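Local coordinates for protein beta-galactosidase (Bacteroides thetaiotaomicron, PDB 5MUJ) that binds an oligosaccharide of chain B of the plant pectin rhamnogalacturonan II and probably hydrolyses its glycosidic bonds, at residues G144-Y150 with V167-K173; K207-Y211 with F222-N227; N99-W103 with V344-Y348; M285-S289 with H333-V337. All coordinates share one frame; numbering follows the deposited sequence.

Contact 1. Residues G144-Y150 with V167-K173; sequences GRHWMTY and VGLASTK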
# COMPACT_ATOMS: atom_id res chain seq x y z
N GLY A 144 -2.78 20.40 -13.13
CA GLY A 144 -4.20 20.52 -12.92
C GLY A 144 -4.94 19.23 -12.66
O GLY A 144 -6.17 19.22 -12.66
N ARG A 145 -4.20 18.13 -12.44
CA ARG A 145 -4.79 16.83 -12.24
C ARG A 145 -4.34 16.21 -10.93
O ARG A 145 -3.26 16.54 -10.43
CB ARG A 145 -4.38 15.87 -13.36
CG ARG A 145 -4.66 16.38 -14.75
CD ARG A 145 -4.40 15.30 -15.81
NE ARG A 145 -5.33 15.44 -16.92
CZ ARG A 145 -6.34 14.61 -17.23
NH1 ARG A 145 -7.10 14.93 -18.27
NH2 ARG A 145 -6.59 13.47 -16.57
N HIS A 146 -5.16 15.30 -10.41
CA HIS A 146 -4.74 14.34 -9.38
C HIS A 146 -4.30 13.06 -10.07
O HIS A 146 -4.77 12.73 -11.17
CB HIS A 146 -5.86 14.06 -8.38
CG HIS A 146 -6.20 15.24 -7.52
ND1 HIS A 146 -5.53 15.53 -6.36
CD2 HIS A 146 -7.14 16.21 -7.66
CE1 HIS A 146 -6.05 16.61 -5.81
NE2 HIS A 146 -7.01 17.06 -6.59
N TRP A 147 -3.36 12.37 -9.44
CA TRP A 147 -2.68 11.21 -10.06
C TRP A 147 -2.77 9.98 -9.17
O TRP A 147 -3.02 10.09 -7.97
CB TRP A 147 -1.23 11.57 -10.35
CG TRP A 147 -1.09 12.70 -11.26
CD1 TRP A 147 -1.16 14.03 -10.96
CD2 TRP A 147 -0.87 12.62 -12.66
NE1 TRP A 147 -1.01 14.78 -12.10
CE2 TRP A 147 -0.82 13.93 -13.15
CE3 TRP A 147 -0.73 11.55 -13.54
CZ2 TRP A 147 -0.61 14.21 -14.50
CZ3 TRP A 147 -0.51 11.83 -14.89
CH2 TRP A 147 -0.45 13.15 -15.35
N MSE A 148 -2.57 8.83 -9.78
CA MSE A 148 -2.66 7.52 -9.13
C MSE A 148 -1.81 6.55 -9.91
O MSE A 148 -1.75 6.63 -11.13
CB MSE A 148 -4.11 7.09 -9.20
CG MSE A 148 -4.41 5.69 -8.71
SE MSE A 148 -6.27 5.21 -9.08
CE MSE A 148 -6.68 5.43 -7.19
N THR A 149 -1.13 5.66 -9.21
CA THR A 149 -0.52 4.50 -9.85
C THR A 149 -1.29 3.27 -9.44
O THR A 149 -1.99 3.26 -8.46
CB THR A 149 0.96 4.30 -9.52
OG1 THR A 149 1.10 4.08 -8.11
CG2 THR A 149 1.78 5.50 -10.01
N TYR A 150 -1.11 2.19 -10.19
CA TYR A 150 -1.88 0.97 -9.97
C TYR A 150 -1.19 -0.34 -10.39
O TYR A 150 -0.25 -0.36 -11.25
CB TYR A 150 -3.28 1.08 -10.59
CG TYR A 150 -3.36 1.20 -12.10
CD1 TYR A 150 -3.50 0.06 -12.90
CD2 TYR A 150 -3.38 2.43 -12.72
CE1 TYR A 150 -3.62 0.17 -14.29
CE2 TYR A 150 -3.50 2.56 -14.11
CZ TYR A 150 -3.63 1.43 -14.89
OH TYR A 150 -3.76 1.61 -16.27
N VAL A 167 3.16 -1.84 -13.40
CA VAL A 167 2.74 -0.53 -12.85
C VAL A 167 2.03 0.33 -13.90
O VAL A 167 2.59 0.78 -14.85
CB VAL A 167 3.92 0.29 -12.21
CG1 VAL A 167 3.45 1.52 -11.40
CG2 VAL A 167 4.68 -0.58 -11.25
N GLY A 168 0.77 0.64 -13.65
CA GLY A 168 0.05 1.59 -14.48
C GLY A 168 -0.07 3.00 -13.89
O GLY A 168 0.22 3.22 -12.71
N LEU A 169 -0.46 3.95 -14.72
CA LEU A 169 -0.61 5.35 -14.35
C LEU A 169 -2.02 5.80 -14.68
O LEU A 169 -2.52 5.53 -15.79
CB LEU A 169 0.35 6.24 -15.15
CG LEU A 169 0.33 7.74 -14.82
CD1 LEU A 169 0.79 8.03 -13.39
CD2 LEU A 169 1.19 8.51 -15.83
N ALA A 170 -2.66 6.46 -13.72
CA ALA A 170 -3.98 7.06 -13.91
C ALA A 170 -4.00 8.45 -13.40
O ALA A 170 -3.16 8.86 -12.60
CB ALA A 170 -5.05 6.23 -13.23
N SER A 171 -5.02 9.19 -13.85
CA SER A 171 -5.19 10.56 -13.43
C SER A 171 -6.62 11.01 -13.62
O SER A 171 -7.39 10.37 -14.32
CB SER A 171 -4.25 11.48 -14.20
OG SER A 171 -4.63 11.61 -15.56
N THR A 172 -6.96 12.11 -12.97
CA THR A 172 -8.30 12.70 -13.15
C THR A 172 -8.29 14.21 -12.96
O THR A 172 -7.50 14.73 -12.17
CB THR A 172 -9.35 12.08 -12.20
OG1 THR A 172 -10.68 12.48 -12.58
CG2 THR A 172 -9.06 12.45 -10.73
N LYS A 173 -9.13 14.89 -13.74
CA LYS A 173 -9.44 16.30 -13.53
C LYS A 173 -10.73 16.44 -12.69
O LYS A 173 -11.18 17.56 -12.40
CB LYS A 173 -9.56 17.04 -14.86
CG LYS A 173 -8.21 17.41 -15.45
CD LYS A 173 -8.31 18.39 -16.61
CE LYS A 173 -6.94 18.85 -17.08
NZ LYS A 173 -6.25 19.76 -16.12
O HOH W 1 -8.20 20.97 -14.47
O HOH W 2 -0.89 2.72 -17.41

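Contact 2. Residues K207-Y211 with F222-N227; sequences KSTVY and FVMFYN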
# COMPACT_ATOMS: atom_id res chain seq x y z
N LYS A 207 2.61 -3.31 -5.36
CA LYS A 207 2.17 -1.92 -5.00
C LYS A 207 3.24 -0.90 -5.36
O LYS A 207 4.45 -1.27 -5.36
CB LYS A 207 1.79 -1.80 -3.50
CG LYS A 207 1.64 -0.38 -3.02
CD LYS A 207 0.85 -0.19 -1.72
CE LYS A 207 0.78 1.28 -1.33
NZ LYS A 207 -0.08 1.47 -0.12
N SER A 208 2.83 0.30 -5.78
CA SER A 208 3.66 1.47 -5.99
C SER A 208 3.02 2.70 -5.35
O SER A 208 1.80 2.73 -5.16
CB SER A 208 3.80 1.76 -7.49
OG SER A 208 2.50 2.01 -8.04
N THR A 209 3.81 3.71 -5.03
CA THR A 209 3.28 5.03 -4.60
C THR A 209 4.28 6.05 -5.07
O THR A 209 5.50 5.83 -4.93
CB THR A 209 3.07 5.13 -3.08
OG1 THR A 209 1.97 4.30 -2.71
CG2 THR A 209 2.75 6.54 -2.68
N VAL A 210 3.82 7.08 -5.74
CA VAL A 210 4.68 8.16 -6.23
C VAL A 210 4.56 9.37 -5.33
O VAL A 210 3.44 9.84 -5.02
CB VAL A 210 4.31 8.54 -7.69
CG1 VAL A 210 5.11 9.76 -8.17
CG2 VAL A 210 4.50 7.33 -8.59
N TYR A 211 5.70 9.90 -4.91
CA TYR A 211 5.81 11.08 -4.05
C TYR A 211 6.33 12.28 -4.84
O TYR A 211 7.14 12.10 -5.75
CB TYR A 211 6.75 10.75 -2.88
CG TYR A 211 6.22 9.62 -2.01
CD1 TYR A 211 5.16 9.87 -1.11
CD2 TYR A 211 6.73 8.34 -2.08
CE1 TYR A 211 4.63 8.85 -0.34
CE2 TYR A 211 6.21 7.31 -1.31
CZ TYR A 211 5.16 7.56 -0.43
OH TYR A 211 4.67 6.52 0.32
N PHE A 222 9.75 13.46 -8.98
CA PHE A 222 8.80 12.36 -8.72
C PHE A 222 9.54 11.09 -8.37
O PHE A 222 10.36 10.59 -9.14
CB PHE A 222 7.81 12.18 -9.89
CG PHE A 222 7.00 13.41 -10.18
CD1 PHE A 222 6.11 13.92 -9.22
CD2 PHE A 222 7.12 14.08 -11.38
CE1 PHE A 222 5.38 15.07 -9.47
CE2 PHE A 222 6.39 15.21 -11.64
CZ PHE A 222 5.52 15.71 -10.70
N VAL A 223 9.26 10.59 -7.17
CA VAL A 223 9.93 9.43 -6.62
C VAL A 223 8.97 8.32 -6.33
O VAL A 223 8.11 8.51 -5.49
CB VAL A 223 10.69 9.80 -5.31
CG1 VAL A 223 11.36 8.57 -4.69
CG2 VAL A 223 11.70 10.93 -5.54
N MSE A 224 9.09 7.20 -6.97
CA MSE A 224 8.25 6.07 -6.79
C MSE A 224 8.87 5.02 -5.92
O MSE A 224 9.98 4.65 -6.16
CB MSE A 224 7.89 5.48 -8.15
CG MSE A 224 7.05 4.28 -7.92
SE MSE A 224 6.78 3.21 -9.58
CE MSE A 224 5.97 4.53 -10.79
N PHE A 225 8.16 4.58 -4.88
CA PHE A 225 8.55 3.52 -4.03
C PHE A 225 7.61 2.36 -4.41
O PHE A 225 6.45 2.46 -4.48
CB PHE A 225 8.48 3.81 -2.48
CG PHE A 225 9.68 4.49 -1.92
CD1 PHE A 225 9.90 5.79 -2.17
CD2 PHE A 225 10.65 3.80 -1.20
CE1 PHE A 225 10.99 6.42 -1.70
CE2 PHE A 225 11.78 4.45 -0.73
CZ PHE A 225 11.92 5.78 -0.95
N TYR A 226 8.20 1.24 -4.80
CA TYR A 226 7.41 0.08 -5.21
C TYR A 226 8.05 -1.24 -4.83
O TYR A 226 9.27 -1.32 -4.66
CB TYR A 226 7.08 0.08 -6.72
CG TYR A 226 8.21 -0.14 -7.72
CD1 TYR A 226 9.21 0.81 -7.91
CD2 TYR A 226 8.19 -1.26 -8.54
CE1 TYR A 226 10.19 0.64 -8.89
CE2 TYR A 226 9.20 -1.47 -9.48
CZ TYR A 226 10.17 -0.49 -9.64
OH TYR A 226 11.17 -0.62 -10.60
N ASN A 227 7.22 -2.25 -4.63
CA ASN A 227 7.72 -3.59 -4.33
C ASN A 227 7.42 -4.53 -5.50
O ASN A 227 6.57 -4.30 -6.34
CB ASN A 227 7.26 -4.15 -2.94
CG ASN A 227 5.76 -4.19 -2.76
OD1 ASN A 227 5.12 -3.14 -2.59
ND2 ASN A 227 5.20 -5.41 -2.69

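Contact 3. Residues N99-W103 with V344-Y348; sequences NLLDW and VYHFY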
# COMPACT_ATOMS: atom_id res chain seq x y z
N ASN A 99 -15.27 10.72 10.29
CA ASN A 99 -14.59 10.58 11.60
C ASN A 99 -13.40 9.63 11.61
O ASN A 99 -12.92 9.25 12.68
CB ASN A 99 -15.61 10.17 12.69
CG ASN A 99 -16.17 8.79 12.47
OD1 ASN A 99 -15.84 8.13 11.47
ND2 ASN A 99 -17.00 8.33 13.37
N LEU A 100 -12.94 9.27 10.41
CA LEU A 100 -11.90 8.22 10.17
C LEU A 100 -12.24 6.78 10.59
O LEU A 100 -11.49 5.86 10.24
CB LEU A 100 -10.52 8.63 10.73
CG LEU A 100 -9.83 9.82 10.06
CD1 LEU A 100 -8.77 10.46 10.94
CD2 LEU A 100 -9.24 9.29 8.76
N LEU A 101 -13.38 6.53 11.23
CA LEU A 101 -13.70 5.24 11.81
C LEU A 101 -14.84 4.53 11.09
O LEU A 101 -14.79 3.31 10.88
CB LEU A 101 -14.08 5.44 13.30
CG LEU A 101 -12.97 6.01 14.17
CD1 LEU A 101 -13.56 6.40 15.56
CD2 LEU A 101 -11.76 5.03 14.25
N ASP A 102 -15.90 5.30 10.82
CA ASP A 102 -17.11 4.87 10.15
C ASP A 102 -17.04 5.29 8.68
O ASP A 102 -16.95 6.50 8.36
CB ASP A 102 -18.36 5.52 10.79
CG ASP A 102 -18.61 5.04 12.21
OD1 ASP A 102 -18.04 5.61 13.15
OD2 ASP A 102 -19.37 4.08 12.37
N TRP A 103 -17.20 4.30 7.83
CA TRP A 103 -16.90 4.43 6.37
C TRP A 103 -18.11 4.05 5.54
O TRP A 103 -18.82 3.08 5.86
CB TRP A 103 -15.67 3.56 5.94
CG TRP A 103 -14.44 4.12 6.51
CD1 TRP A 103 -13.88 3.81 7.74
CD2 TRP A 103 -13.61 5.14 5.95
NE1 TRP A 103 -12.77 4.60 7.96
CE2 TRP A 103 -12.59 5.42 6.87
CE3 TRP A 103 -13.65 5.86 4.76
CZ2 TRP A 103 -11.66 6.42 6.65
CZ3 TRP A 103 -12.73 6.82 4.56
CH2 TRP A 103 -11.74 7.08 5.47
N VAL A 344 -3.27 8.78 16.47
CA VAL A 344 -2.74 8.02 15.32
C VAL A 344 -3.68 6.90 14.93
O VAL A 344 -4.13 6.14 15.79
CB VAL A 344 -1.34 7.41 15.61
CG1 VAL A 344 -0.82 6.70 14.35
CG2 VAL A 344 -0.36 8.47 16.05
N TYR A 345 -4.02 6.84 13.63
CA TYR A 345 -4.91 5.83 13.08
C TYR A 345 -4.06 5.02 12.09
O TYR A 345 -3.59 5.58 11.10
CB TYR A 345 -6.10 6.44 12.33
CG TYR A 345 -6.98 7.38 13.14
CD1 TYR A 345 -6.57 8.69 13.44
CD2 TYR A 345 -8.24 6.98 13.57
CE1 TYR A 345 -7.38 9.53 14.20
CE2 TYR A 345 -9.06 7.83 14.30
CZ TYR A 345 -8.63 9.10 14.58
OH TYR A 345 -9.43 9.96 15.32
N HIS A 346 -3.92 3.73 12.36
CA HIS A 346 -3.17 2.84 11.51
C HIS A 346 -4.17 1.91 10.82
O HIS A 346 -4.71 1.01 11.45
CB HIS A 346 -2.15 2.07 12.33
CG HIS A 346 -1.11 1.36 11.49
ND1 HIS A 346 0.20 1.24 11.92
CD2 HIS A 346 -1.19 0.65 10.33
CE1 HIS A 346 0.90 0.54 11.03
NE2 HIS A 346 0.09 0.17 10.06
N PHE A 347 -4.38 2.15 9.51
CA PHE A 347 -5.24 1.31 8.69
C PHE A 347 -4.45 0.13 8.15
O PHE A 347 -3.30 0.30 7.69
CB PHE A 347 -5.82 2.12 7.52
CG PHE A 347 -6.71 3.26 7.97
CD1 PHE A 347 -6.16 4.46 8.39
CD2 PHE A 347 -8.10 3.11 8.01
CE1 PHE A 347 -6.98 5.52 8.83
CE2 PHE A 347 -8.91 4.16 8.46
CZ PHE A 347 -8.35 5.35 8.86
N TYR A 348 -5.02 -1.06 8.20
CA TYR A 348 -4.29 -2.27 7.77
C TYR A 348 -5.23 -3.31 7.24
O TYR A 348 -6.45 -3.16 7.40
CB TYR A 348 -3.45 -2.83 8.91
CG TYR A 348 -4.19 -3.45 10.10
CD1 TYR A 348 -4.65 -2.65 11.18
CD2 TYR A 348 -4.50 -4.78 10.13
CE1 TYR A 348 -5.28 -3.25 12.25
CE2 TYR A 348 -5.16 -5.38 11.20
CZ TYR A 348 -5.57 -4.58 12.26
OH TYR A 348 -6.22 -5.15 13.37
O HOH W 3 -12.24 9.94 15.18

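Contact 4. Residues M285-S289 with H333-V337; sequences MFYFS and HKSYV. With RAM (alpha-L-rhamnopyranose), chain B.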
# COMPACT_ATOMS: atom_id res chain seq x y z
N MSE A 285 9.30 4.97 6.95
CA MSE A 285 8.65 4.06 6.07
C MSE A 285 7.90 3.08 6.91
O MSE A 285 8.49 2.27 7.62
CB MSE A 285 9.67 3.29 5.21
CG MSE A 285 8.98 2.33 4.26
SE MSE A 285 10.24 0.99 3.60
CE MSE A 285 11.21 2.15 2.37
N PHE A 286 6.57 3.14 6.78
CA PHE A 286 5.71 2.07 7.26
C PHE A 286 5.73 1.01 6.18
O PHE A 286 5.59 1.34 4.99
CB PHE A 286 4.28 2.61 7.50
CG PHE A 286 4.22 3.67 8.54
CD1 PHE A 286 4.28 3.31 9.88
CD2 PHE A 286 4.20 5.02 8.21
CE1 PHE A 286 4.19 4.29 10.87
CE2 PHE A 286 4.16 5.98 9.19
CZ PHE A 286 4.21 5.61 10.53
N TYR A 287 5.92 -0.24 6.58
CA TYR A 287 5.95 -1.37 5.62
C TYR A 287 5.40 -2.62 6.27
O TYR A 287 5.35 -2.72 7.52
CB TYR A 287 7.38 -1.56 5.10
CG TYR A 287 8.33 -2.21 6.05
CD1 TYR A 287 8.48 -3.60 6.04
CD2 TYR A 287 9.10 -1.46 6.93
CE1 TYR A 287 9.38 -4.22 6.92
CE2 TYR A 287 10.00 -2.07 7.80
CZ TYR A 287 10.13 -3.45 7.77
OH TYR A 287 11.01 -4.04 8.64
N PHE A 288 5.01 -3.59 5.45
CA PHE A 288 4.66 -4.93 5.93
C PHE A 288 5.69 -5.94 5.50
O PHE A 288 6.41 -5.77 4.47
CB PHE A 288 3.27 -5.44 5.51
CG PHE A 288 3.20 -6.21 4.18
CD1 PHE A 288 3.11 -5.53 2.95
CD2 PHE A 288 3.13 -7.60 4.15
CE1 PHE A 288 2.98 -6.21 1.77
CE2 PHE A 288 3.08 -8.31 2.91
CZ PHE A 288 2.97 -7.60 1.74
N SER A 289 5.73 -7.01 6.27
CA SER A 289 6.51 -8.16 5.91
C SER A 289 5.68 -9.41 6.13
O SER A 289 4.80 -9.44 6.98
CB SER A 289 7.80 -8.21 6.73
OG SER A 289 8.69 -9.20 6.20
N HIS A 333 -1.63 -6.67 8.42
CA HIS A 333 -0.57 -6.25 7.52
C HIS A 333 -1.02 -5.28 6.44
O HIS A 333 -2.16 -5.30 5.97
CB HIS A 333 0.10 -7.50 6.90
CG HIS A 333 -0.70 -8.20 5.85
ND1 HIS A 333 -2.07 -8.16 5.76
CD2 HIS A 333 -0.30 -8.96 4.79
CE1 HIS A 333 -2.48 -8.88 4.73
NE2 HIS A 333 -1.42 -9.37 4.13
N LYS A 334 -0.04 -4.49 5.99
CA LYS A 334 -0.17 -3.42 4.98
C LYS A 334 -0.61 -2.20 5.72
O LYS A 334 -1.35 -2.35 6.69
CB LYS A 334 -1.03 -3.83 3.80
CG LYS A 334 -0.65 -5.18 3.21
CD LYS A 334 -1.41 -5.46 1.96
CE LYS A 334 -1.04 -6.83 1.41
NZ LYS A 334 -1.82 -7.10 0.18
N SER A 335 -0.05 -1.04 5.40
CA SER A 335 -0.26 0.18 6.21
C SER A 335 -0.73 1.38 5.45
O SER A 335 -0.34 1.65 4.31
CB SER A 335 1.06 0.59 6.89
OG SER A 335 1.56 -0.46 7.71
N TYR A 336 -1.61 2.12 6.11
CA TYR A 336 -1.74 3.55 5.87
C TYR A 336 -2.02 4.22 7.21
O TYR A 336 -2.87 3.77 7.95
CB TYR A 336 -2.83 3.85 4.83
CG TYR A 336 -2.49 5.04 4.01
CD1 TYR A 336 -2.72 6.33 4.47
CD2 TYR A 336 -1.83 4.88 2.75
CE1 TYR A 336 -2.35 7.43 3.73
CE2 TYR A 336 -1.48 5.99 2.01
CZ TYR A 336 -1.74 7.27 2.50
OH TYR A 336 -1.41 8.40 1.78
N VAL A 337 -1.27 5.27 7.52
CA VAL A 337 -1.25 5.86 8.85
C VAL A 337 -1.61 7.35 8.80
O VAL A 337 -1.04 8.15 8.04
CB VAL A 337 0.12 5.63 9.54
CG1 VAL A 337 0.07 6.02 11.02
CG2 VAL A 337 0.54 4.18 9.45
C1 RAM B . 0.72 -12.11 -1.07
C2 RAM B . -0.04 -10.83 -1.28
C3 RAM B . -1.23 -10.81 -0.32
C4 RAM B . -0.67 -10.94 1.10
C5 RAM B . 0.25 -12.15 1.35
C6 RAM B . 1.08 -11.99 2.62
O2 RAM B . 0.86 -9.72 -1.05
O3 RAM B . -2.02 -9.63 -0.45
O4 RAM B . -1.76 -11.10 1.99
O5 RAM B . 1.12 -12.50 0.25

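Contact 1. Residues G144-Y150 with V167-K173
Arg145 sets its CG anti to its carbonyl carbon (chi1 -54°) and then bends at chi3, which swings the guanidinium back over the neighbouring strand, while Ser171 holds OG between its backbone N and carbonyl carbon (chi1 71°) to meet it. NH2 donates to Ser171 OG at 2.9 Å, with the hydroxyl tilted out of the guanidinium plane. Lys173 CG covers one guanidinium face, 3.6 Å above the plane, so the lysine packs there by its aliphatic part, although its NZ, a like charge, still lies 4.5 Å from Arg145 NE. A water accepts from Lys173 NZ and donates to Gly144 O.

Beyond, the strands pair antiparallel, with two backbone hydrogen bonds at each of His146-Thr172, Met148-Ala170 and Tyr150-Gly168. On the face carrying Trp147, Leu169 and Ser171, Ser171 CB lies over the six-membered ring of Trp147, 3.9 Å from its centroid, and Leu169 CD1 reaches Trp147 CE3 at 3.8 Å. On the other face Gly168 suits Tyr150: its CA sits over the centre of the phenol ring, 3.7 Å from the centroid, where a CB would clash. The phenol hydroxyl is hydrogen-bonded to Asp118, and a water joins it to Leu169 N. With an alanine at Arg145, Glu183 would probably lose its salt-bridge mate and Ser171 OG the NH2 donor. The chemistry thus passes from CH-pi packing to charge at the solvent-facing end, where Glu183 probably offsets the arginine and lysine.

Contact 2. Residues K207-Y211 with F222-N227
Lys207 begins the pairing: its O accepts from Asn227 N at 3.0 Å, and its CB lies against Asn227 OD1. That amide oxygen takes the N-H of Asp273, so the asparagine also ties this strand to strand 270-279 of the next blade. Ser208 follows opposite Tyr226 in a non-hydrogen-bonded pair, the two CB atoms 3.8 Å apart, and a residue this small lets the selenium of selenomethionine Met224 come to 3.9 Å from Ser208 CB. Thr209 and Phe225 exchange two backbone hydrogen bonds. Val210, beta-branched and well suited to a buried strand, has CG1 anti to the backbone N (chi1 174°) and so divides its methyls: CG1 meets Phe222 CB, whereas CG2 meets the terminal CE of Met224 at 3.9 Å. Tyr211 closes the segment with a nearly straight bond from its N to Val223 O (2.8 Å), returned by Val223 N. Its ring is touched on one face by Thr209 CG2, and CD2 approaches Phe225 CD1 at 4.1 Å, the two side chains crossing at about a right angle. The phenol hydroxyl is hydrogen-bonded to Ile276 N. This is a classic antiparallel beta hairpin, here formed by the first two strands of one four-stranded blade of a five-bladed beta-propeller.

Contact 3. Residues N99-W103 with V344-Y348
Leu100 presents two branches to two aromatic rings of strand 344-348. Its backbone has positive phi, unusual for leucine, and its CG lies anti to the carbonyl carbon (chi1 -66°), which with chi2 at 159° directs CD1 over a face of Tyr345, 3.8 Å from the ring centroid, and CD2 toward Phe347 CZ at 4.0 Å. Leu101 comes instead to the edge of the Tyr345 ring, its CD2 in plane, 3.9 Å from CE2. Tyr345 and Phe347, two apart on the strand and with matching first torsions, project on the same side toward the loop.

Phe347 offers its edge: CZ is 3.5 Å from Leu100 O, close to the ring plane, and Trp103 NE1 also stands there. The indole N-H donates to Leu100 O at 2.9 Å, from well above the carbonyl plane. Asn99 shapes the turn: OD1 accepts from Leu101 N, an Asx turn, and from Asp102 N, an Asx motif, while ND2 grips Asp102 OD1. A serine in place of Tyr345 would probably open a gap beside both leucines and leave the water that bridges its hydroxyl to Asn99 O without this partner. The loop between the last two strands of the first blade therefore meets the last blade mainly by apolar and CH-pi contact, with that water as a polar bridge, while its internal hydrogen bonds probably hold the shape that presents the leucines.

Contact 4. Residues M285-S289 with H333-V337
Phe288 can be followed outward from its backbone to the bound sugar. CB rests 3.5 Å from Lys334 N, against the backbone of strand 333-337; that N-H is taken by Asn301 OD1. With chi1 near 89°, CG stands between the backbone N and carbonyl carbon, and the ring is carried alongside the His333 and Lys334 side chains, all pointing the same way. CD1 then meets Lys334 CG at 3.8 Å, the methylene lying over a ring face, while CD2 meets His333 CD2 at 3.7 Å. The His333 imidazole turns its edge toward the face of the Phe288 ring in an offset edge-to-face pair, planes at 85°. Further out, CE1 approaches Lys334 CE, CE2 nears C6 of the rhamnose, and CZ lies 4.1 Å from its O2.

The flanking side chains do the polar work. Lys334 runs fully extended beyond CG, so that NZ reaches rhamnose O3 at 2.6 Å and also salt-bridges Asp61; His333 NE2 shares a nearly straight hydrogen bond of 2.8 Å with O4. His333 ND1 is engaged by Cys349 O, which should fix the turn of the imidazole. Away from the sugar, Val337 CG2 sits over the centre of the Phe286 ring, 3.7 Å from its centroid. Apolar packing between two blades thus backs a pair of polar groups that hydrogen-bond two adjacent rhamnose oxygens, O3 and O4, in the glycan pocket.

Overall arrangement
From the N terminus, strand 45-51 first joins the edge of the last blade, closing the five-bladed propeller. The loop 99-103 then opens contact 3, which closes only at 344-348, tying a loop of the first blade to the fifth, so that the other three contacts all lie within its span. They follow one another without crossing: contact 1 closes inside the second blade, contact 2 forms the hairpin of the third, and contact 4 joins the fourth blade to the fifth. Contacts 1 and 2 meet at Thr149 and Ser208, probably hydrogen-bonded; contacts 2 and 4 touch through Phe225 and Met285. Contacts 3 and 4 share the last blade, where strands 331-340 and 343-351 are neighbours.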